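Local coordinates for protein M32 carboxypeptidase (Chitinophagaceae bacterium, PDB 7A03) that probably acts as a zinc-dependent metallocarboxypeptidase of the M32 family, trimming amino acids one at a time from the C-terminal ends of peptides, at residues T357-I362 with G425-A430; T178-A183 with L484-F489. All coordinates share one frame; numbering follows the deposited sequence.

Contact 1. Residues T357-I362 with G425-A430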
loop_
_atom_site.group_PDB
_atom_site.type_symbol
_atom_site.label_atom_id
_atom_site.label_comp_id
_atom_site.label_asym_id
_atom_site.label_seq_id
_atom_site.Cartn_x
_atom_site.Cartn_y
_atom_site.Cartn_z
ATOM N N THR A 357 3.923 -12.842 9.807
ATOM C CA THR A 357 4.918 -12.066 10.536
ATOM C C THR A 357 4.978 -10.616 10.070
ATOM O O THR A 357 5.393 -9.756 10.855
ATOM C CB THR A 357 6.299 -12.717 10.420
ATOM O OG1 THR A 357 6.694 -12.737 9.041
ATOM C CG2 THR A 357 6.281 -14.125 10.987
ATOM N N TYR A 358 4.562 -10.329 8.827
ATOM C CA TYR A 358 4.556 -8.954 8.322
ATOM C C TYR A 358 3.958 -7.984 9.337
ATOM O O TYR A 358 4.481 -6.878 9.551
ATOM C CB TYR A 358 3.741 -8.885 7.022
ATOM C CG TYR A 358 3.862 -7.562 6.284
ATOM C CD1 TYR A 358 3.021 -6.490 6.588
ATOM C CD2 TYR A 358 4.812 -7.390 5.290
ATOM C CE1 TYR A 358 3.137 -5.282 5.936
ATOM C CE2 TYR A 358 4.935 -6.189 4.619
ATOM C CZ TYR A 358 4.090 -5.143 4.943
ATOM O OH TYR A 358 4.200 -3.934 4.285
ATOM N N HIS A 359 2.868 -8.392 9.987
ATOM C CA HIS A 359 2.138 -7.465 10.834
ATOM C C HIS A 359 2.867 -7.156 12.132
ATOM O O HIS A 359 2.689 -6.063 12.680
ATOM C CB HIS A 359 0.694 -7.937 10.975
ATOM C CG HIS A 359 0.075 -8.198 9.640
ATOM N ND1 HIS A 359 -0.230 -7.175 8.764
ATOM C CD2 HIS A 359 -0.191 -9.352 8.982
ATOM C CE1 HIS A 359 -0.692 -7.690 7.637
ATOM N NE2 HIS A 359 -0.686 -9.008 7.744
ATOM N N PHE A 360 3.770 -8.035 12.573
ATOM C CA PHE A 360 4.625 -7.643 13.687
ATOM C C PHE A 360 5.578 -6.527 13.278
ATOM O O PHE A 360 5.760 -5.556 14.030
ATOM C CB PHE A 360 5.356 -8.848 14.259
ATOM C CG PHE A 360 4.453 -9.772 15.025
ATOM C CD1 PHE A 360 3.715 -10.742 14.364
ATOM C CD2 PHE A 360 4.289 -9.624 16.390
ATOM C CE1 PHE A 360 2.859 -11.576 15.068
ATOM C CE2 PHE A 360 3.441 -10.450 17.090
ATOM C CZ PHE A 360 2.728 -11.421 16.430
ATOM N N HIS A 361 6.146 -6.625 12.069
ATOM C CA HIS A 361 6.958 -5.527 11.547
ATOM C C HIS A 361 6.171 -4.223 11.616
ATOM O O HIS A 361 6.661 -3.201 12.127
ATOM C CB HIS A 361 7.374 -5.820 10.101
ATOM C CG HIS A 361 8.298 -6.994 9.944
ATOM N ND1 HIS A 361 9.677 -6.884 9.994
ATOM C CD2 HIS A 361 8.036 -8.296 9.686
ATOM C CE1 HIS A 361 10.217 -8.076 9.808
ATOM N NE2 HIS A 361 9.244 -8.950 9.619
ATOM N N ILE A 362 4.902 -4.268 11.195
ATOM C CA ILE A 362 4.146 -3.022 11.179
ATOM C C ILE A 362 3.886 -2.580 12.603
ATOM O O ILE A 362 4.014 -1.391 12.939
ATOM C CB ILE A 362 2.848 -3.175 10.366
ATOM C CG1 ILE A 362 3.153 -3.518 8.908
ATOM C CG2 ILE A 362 2.000 -1.913 10.442
ATOM C CD1 ILE A 362 3.821 -2.385 8.129
ATOM N N GLY A 425 -4.580 -2.582 5.032
ATOM C CA GLY A 425 -4.905 -3.143 3.738
ATOM C C GLY A 425 -5.139 -4.632 3.846
ATOM O O GLY A 425 -6.171 -5.150 3.401
ATOM N N SER A 426 -4.213 -5.328 4.520
ATOM C CA SER A 426 -4.341 -6.779 4.634
ATOM C C SER A 426 -5.626 -7.159 5.350
ATOM O O SER A 426 -6.318 -8.120 4.958
ATOM C CB SER A 426 -3.130 -7.328 5.386
ATOM O OG SER A 426 -1.927 -7.103 4.668
ATOM N N PHE A 427 -5.978 -6.400 6.395
ATOM C CA PHE A 427 -7.127 -6.803 7.190
ATOM C C PHE A 427 -8.410 -6.500 6.437
ATOM O O PHE A 427 -9.340 -7.325 6.424
ATOM C CB PHE A 427 -7.070 -6.171 8.586
ATOM C CG PHE A 427 -5.778 -6.445 9.320
ATOM C CD1 PHE A 427 -5.005 -7.560 9.020
ATOM C CD2 PHE A 427 -5.323 -5.571 10.300
ATOM C CE1 PHE A 427 -3.798 -7.802 9.681
ATOM C CE2 PHE A 427 -4.118 -5.815 10.968
ATOM C CZ PHE A 427 -3.359 -6.927 10.656
ATOM N N TYR A 428 -8.427 -5.379 5.693
ATOM C CA TYR A 428 -9.583 -5.119 4.844
ATOM C C TYR A 428 -9.693 -6.190 3.775
ATOM O O TYR A 428 -10.801 -6.658 3.463
ATOM C CB TYR A 428 -9.489 -3.748 4.171
ATOM C CG TYR A 428 -9.822 -2.537 5.020
ATOM C CD1 TYR A 428 -11.056 -2.405 5.626
ATOM C CD2 TYR A 428 -8.900 -1.512 5.172
ATOM C CE1 TYR A 428 -11.360 -1.273 6.379
ATOM C CE2 TYR A 428 -9.188 -0.393 5.924
ATOM C CZ TYR A 428 -10.415 -0.280 6.517
ATOM O OH TYR A 428 -10.709 0.835 7.275
ATOM N N ALA A 429 -8.544 -6.644 3.249
ATOM C CA ALA A 429 -8.611 -7.637 2.188
ATOM C C ALA A 429 -9.322 -8.884 2.683
ATOM O O ALA A 429 -10.236 -9.399 2.012
ATOM C CB ALA A 429 -7.205 -7.949 1.668
ATOM N N ALA A 430 -8.996 -9.309 3.913
ATOM C CA ALA A 430 -9.598 -10.530 4.420
ATOM C C ALA A 430 -11.080 -10.323 4.665
ATOM O O ALA A 430 -11.913 -11.166 4.276
ATOM C CB ALA A 430 -8.886 -10.957 5.707
HETATM O O HOH W 1 -0.871 -9.542 4.859
#

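Contact 2. Residues T178-A183 with L484-F489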
loop_
_atom_site.group_PDB
_atom_site.type_symbol
_atom_site.label_atom_id
_atom_site.label_comp_id
_atom_site.label_asym_id
_atom_site.label_seq_id
_atom_site.Cartn_x
_atom_site.Cartn_y
_atom_site.Cartn_z
ATOM N N THR A 178 -3.185 -4.893 19.399
ATOM C CA THR A 178 -3.285 -5.810 20.522
ATOM C C THR A 178 -3.853 -7.142 20.065
ATOM O O THR A 178 -3.393 -8.205 20.504
ATOM C CB THR A 178 -4.149 -5.182 21.618
ATOM O OG1 THR A 178 -3.492 -4.015 22.130
ATOM C CG2 THR A 178 -4.387 -6.173 22.767
ATOM N N GLU A 179 -4.837 -7.109 19.158
ATOM C CA GLU A 179 -5.335 -8.360 18.595
ATOM C C GLU A 179 -4.268 -9.068 17.763
ATOM O O GLU A 179 -4.122 -10.293 17.845
ATOM C CB GLU A 179 -6.609 -8.103 17.789
ATOM C CG GLU A 179 -7.835 -7.890 18.660
ATOM C CD GLU A 179 -8.915 -7.036 18.012
ATOM O OE1 GLU A 179 -8.691 -6.504 16.903
ATOM O OE2 GLU A 179 -10.005 -6.909 18.610
ATOM N N VAL A 180 -3.522 -8.321 16.950
ATOM C CA VAL A 180 -2.404 -8.910 16.213
ATOM C C VAL A 180 -1.483 -9.662 17.165
ATOM O O VAL A 180 -1.167 -10.841 16.953
ATOM C CB VAL A 180 -1.644 -7.837 15.406
ATOM C CG1 VAL A 180 -0.293 -8.369 14.954
ATOM C CG2 VAL A 180 -2.460 -7.377 14.212
ATOM N N LYS A 181 -1.057 -9.002 18.243
ATOM C CA LYS A 181 -0.163 -9.651 19.195
ATOM C C LYS A 181 -0.816 -10.897 19.779
ATOM O O LYS A 181 -0.296 -12.015 19.640
ATOM C CB LYS A 181 0.240 -8.678 20.307
ATOM C CG LYS A 181 1.281 -9.229 21.280
ATOM C CD LYS A 181 0.632 -9.962 22.456
ATOM C CE LYS A 181 1.513 -11.086 22.977
ATOM N NZ LYS A 181 1.055 -11.547 24.309
ATOM N N THR A 182 -1.992 -10.727 20.385
ATOM C CA THR A 182 -2.545 -11.795 21.214
ATOM C C THR A 182 -3.031 -12.967 20.380
ATOM O O THR A 182 -3.121 -14.079 20.899
ATOM C CB THR A 182 -3.716 -11.284 22.072
ATOM O OG1 THR A 182 -4.748 -10.768 21.237
ATOM C CG2 THR A 182 -3.250 -10.179 23.021
ATOM N N ALA A 183 -3.323 -12.758 19.096
ATOM C CA ALA A 183 -3.826 -13.832 18.258
ATOM C C ALA A 183 -2.755 -14.429 17.357
ATOM O O ALA A 183 -2.713 -15.647 17.184
ATOM C CB ALA A 183 -4.994 -13.334 17.400
ATOM N N LEU A 484 -14.078 -2.424 10.384
ATOM C CA LEU A 484 -12.910 -3.285 10.237
ATOM C C LEU A 484 -12.707 -4.122 11.494
ATOM O O LEU A 484 -12.583 -3.584 12.600
ATOM C CB LEU A 484 -11.664 -2.452 9.940
ATOM C CG LEU A 484 -10.369 -3.272 9.847
ATOM C CD1 LEU A 484 -10.500 -4.386 8.807
ATOM C CD2 LEU A 484 -9.161 -2.386 9.564
ATOM N N GLN A 485 -12.678 -5.437 11.315
ATOM C CA GLN A 485 -12.511 -6.384 12.411
ATOM C C GLN A 485 -11.389 -7.338 12.051
ATOM O O GLN A 485 -11.489 -8.065 11.054
ATOM C CB GLN A 485 -13.815 -7.139 12.679
ATOM C CG GLN A 485 -14.890 -6.216 13.214
ATOM C CD GLN A 485 -16.244 -6.872 13.333
ATOM O OE1 GLN A 485 -16.576 -7.802 12.603
ATOM N NE2 GLN A 485 -17.051 -6.375 14.266
ATOM N N PHE A 486 -10.324 -7.329 12.864
ATOM C CA PHE A 486 -9.197 -8.227 12.670
ATOM C C PHE A 486 -9.618 -9.694 12.647
ATOM O O PHE A 486 -8.910 -10.524 12.063
ATOM C CB PHE A 486 -8.156 -7.988 13.772
ATOM C CG PHE A 486 -7.025 -8.965 13.753
ATOM C CD1 PHE A 486 -5.996 -8.828 12.830
ATOM C CD2 PHE A 486 -7.001 -10.042 14.627
ATOM C CE1 PHE A 486 -4.958 -9.732 12.783
ATOM C CE2 PHE A 486 -5.958 -10.950 14.578
ATOM C CZ PHE A 486 -4.933 -10.792 13.664
ATOM N N SER A 487 -10.746 -10.034 13.279
ATOM C CA SER A 487 -11.193 -11.425 13.327
ATOM C C SER A 487 -11.265 -12.066 11.940
ATOM O O SER A 487 -11.000 -13.267 11.779
ATOM C CB SER A 487 -12.545 -11.507 14.030
ATOM O OG SER A 487 -13.519 -10.730 13.356
ATOM N N TYR A 488 -11.639 -11.289 10.922
ATOM C CA TYR A 488 -11.711 -11.851 9.578
ATOM C C TYR A 488 -10.345 -12.345 9.112
ATOM O O TYR A 488 -10.215 -13.467 8.582
ATOM C CB TYR A 488 -12.246 -10.799 8.612
ATOM C CG TYR A 488 -13.728 -10.501 8.702
ATOM C CD1 TYR A 488 -14.206 -9.503 9.531
ATOM C CD2 TYR A 488 -14.642 -11.197 7.919
ATOM C CE1 TYR A 488 -15.557 -9.212 9.589
ATOM C CE2 TYR A 488 -15.998 -10.915 7.966
ATOM C CZ TYR A 488 -16.446 -9.921 8.802
ATOM O OH TYR A 488 -17.787 -9.631 8.847
ATOM N N PHE A 489 -9.313 -11.501 9.279
ATOM C CA PHE A 489 -7.964 -11.924 8.933
ATOM C C PHE A 489 -7.555 -13.132 9.763
ATOM O O PHE A 489 -6.934 -14.065 9.241
ATOM C CB PHE A 489 -6.965 -10.790 9.140
ATOM C CG PHE A 489 -5.579 -11.139 8.708
ATOM C CD1 PHE A 489 -5.185 -10.974 7.382
ATOM C CD2 PHE A 489 -4.670 -11.646 9.610
ATOM C CE1 PHE A 489 -3.899 -11.316 6.978
ATOM C CE2 PHE A 489 -3.380 -11.992 9.207
ATOM C CZ PHE A 489 -2.997 -11.819 7.889
HETATM O O HOH W 2 -10.376 -5.774 15.261
#

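Contact 1. Residues T357-I362 with G425-A430
The side chains of His359 and Phe427 come from opposite directions and meet ring to ring between helix 358-374 and helix 420-439, two helices in the interior of the mostly helical M32 carboxypeptidase fold. The backbones stay well apart, with the nearest CA atoms, those of His359 and Ser426, 9.0 Å from each other, so side chains fill the space between them. The CE1-CZ side of the phenyl ring comes over one face of the imidazole, Phe427 CE1 sitting 3.6 Å above the centre of the His359 ring. Because the two planes are inclined at 46°, the pair is oblique, neither a parallel stack nor a T-shape. The histidine ring stands where it does because CG is anti to the carbonyl carbon (chi1 -52°), which directs the ring across to the other helix.

At the imidazole edge the neighbour is Ser426, whose OG lies near the ring plane, 3.3 Å from the carbon His359 CE1; the polar link runs through a water to NE2. The other ring nitrogen, ND1, is hydrogen-bonded to Ser423, one turn earlier on helix 420-439, so both nitrogens are engaged and the rotation of the ring is fixed. Histidine suits this buried place by offering a flat face to phenylalanine and two polar atoms at its rim; serine, small and with a hydroxyl, is consistent with a water fitting beside the ring. Phe489 meets both rings edge-to-face. The bridging water lies 2.9 Å from His359 NE2 and 2.7 Å from Ser426 OG.

Contact 2. Residues T178-A183 with L484-F489
Phe486, of segment 484-489, sets its ring against helix 170-192 in a packing contact between helix 170-192 and the 486-497 region of the α-helical M32 carboxypeptidase fold. On the tight side the ring is held by apolar groups. Val180 CG2 touches Phe486 CE1 at 3.7 Å, the two side chains crossing at about a right angle, while the backbone of Val180 passes over one face of the ring. Ala183 CB comes in at the edge, near the ring plane, 3.8 Å from Phe486 CE2. The small methyl of Ala183 lets the helix backbone come close to the ring edge, and branched valine fills the neighbouring flank compactly. With CG anti to the backbone N (chi1 174°), the phenyl group is set against helix 170-192, where Leu184 and, edge-to-face, Phe427 add to its surroundings.

The solvent side belongs to Glu179, which is partly exposed. Its aliphatic part still packs, CB lying 3.7 Å from Phe486 CD2, but the chain then extends past the phenylalanine in the opposing sense and brings its carboxylate alongside Phe486 CB. A charged end with an aliphatic stem suits this border between core and solvent. An alanine in place of Phe486 would probably open a gap beside helix 170-192, leaving Ala183 CB without its aromatic partner and Val180 CG2 with Phe427 alone of the two rings. No direct hydrogen bond joins the segments; instead a water spans the polar side, donating to Glu179 OE1 at 2.5 Å and accepting from the backbone N of Phe486 at 2.9 Å.

From the N terminus the chain first passes through 178-183, on helix 170-192, then 357-362 and 425-430, and lastly 484-489 near the C terminus. Contact 1 therefore closes a shorter loop of 62 intervening residues, lying wholly within the 300-residue loop that contact 2 closes; the two do not cross. Their centres are only 9 Å apart and they touch directly: Ala430 CB packs on Phe489 CA at 3.5 Å, and Phe427 CZ meets Val180 CG2 at 3.7 Å. Together they tie helices 170-192, 358-374, 420-439 and 486-497 into one packed group, contact 1 deeper in the interior and contact 2 nearer the surface.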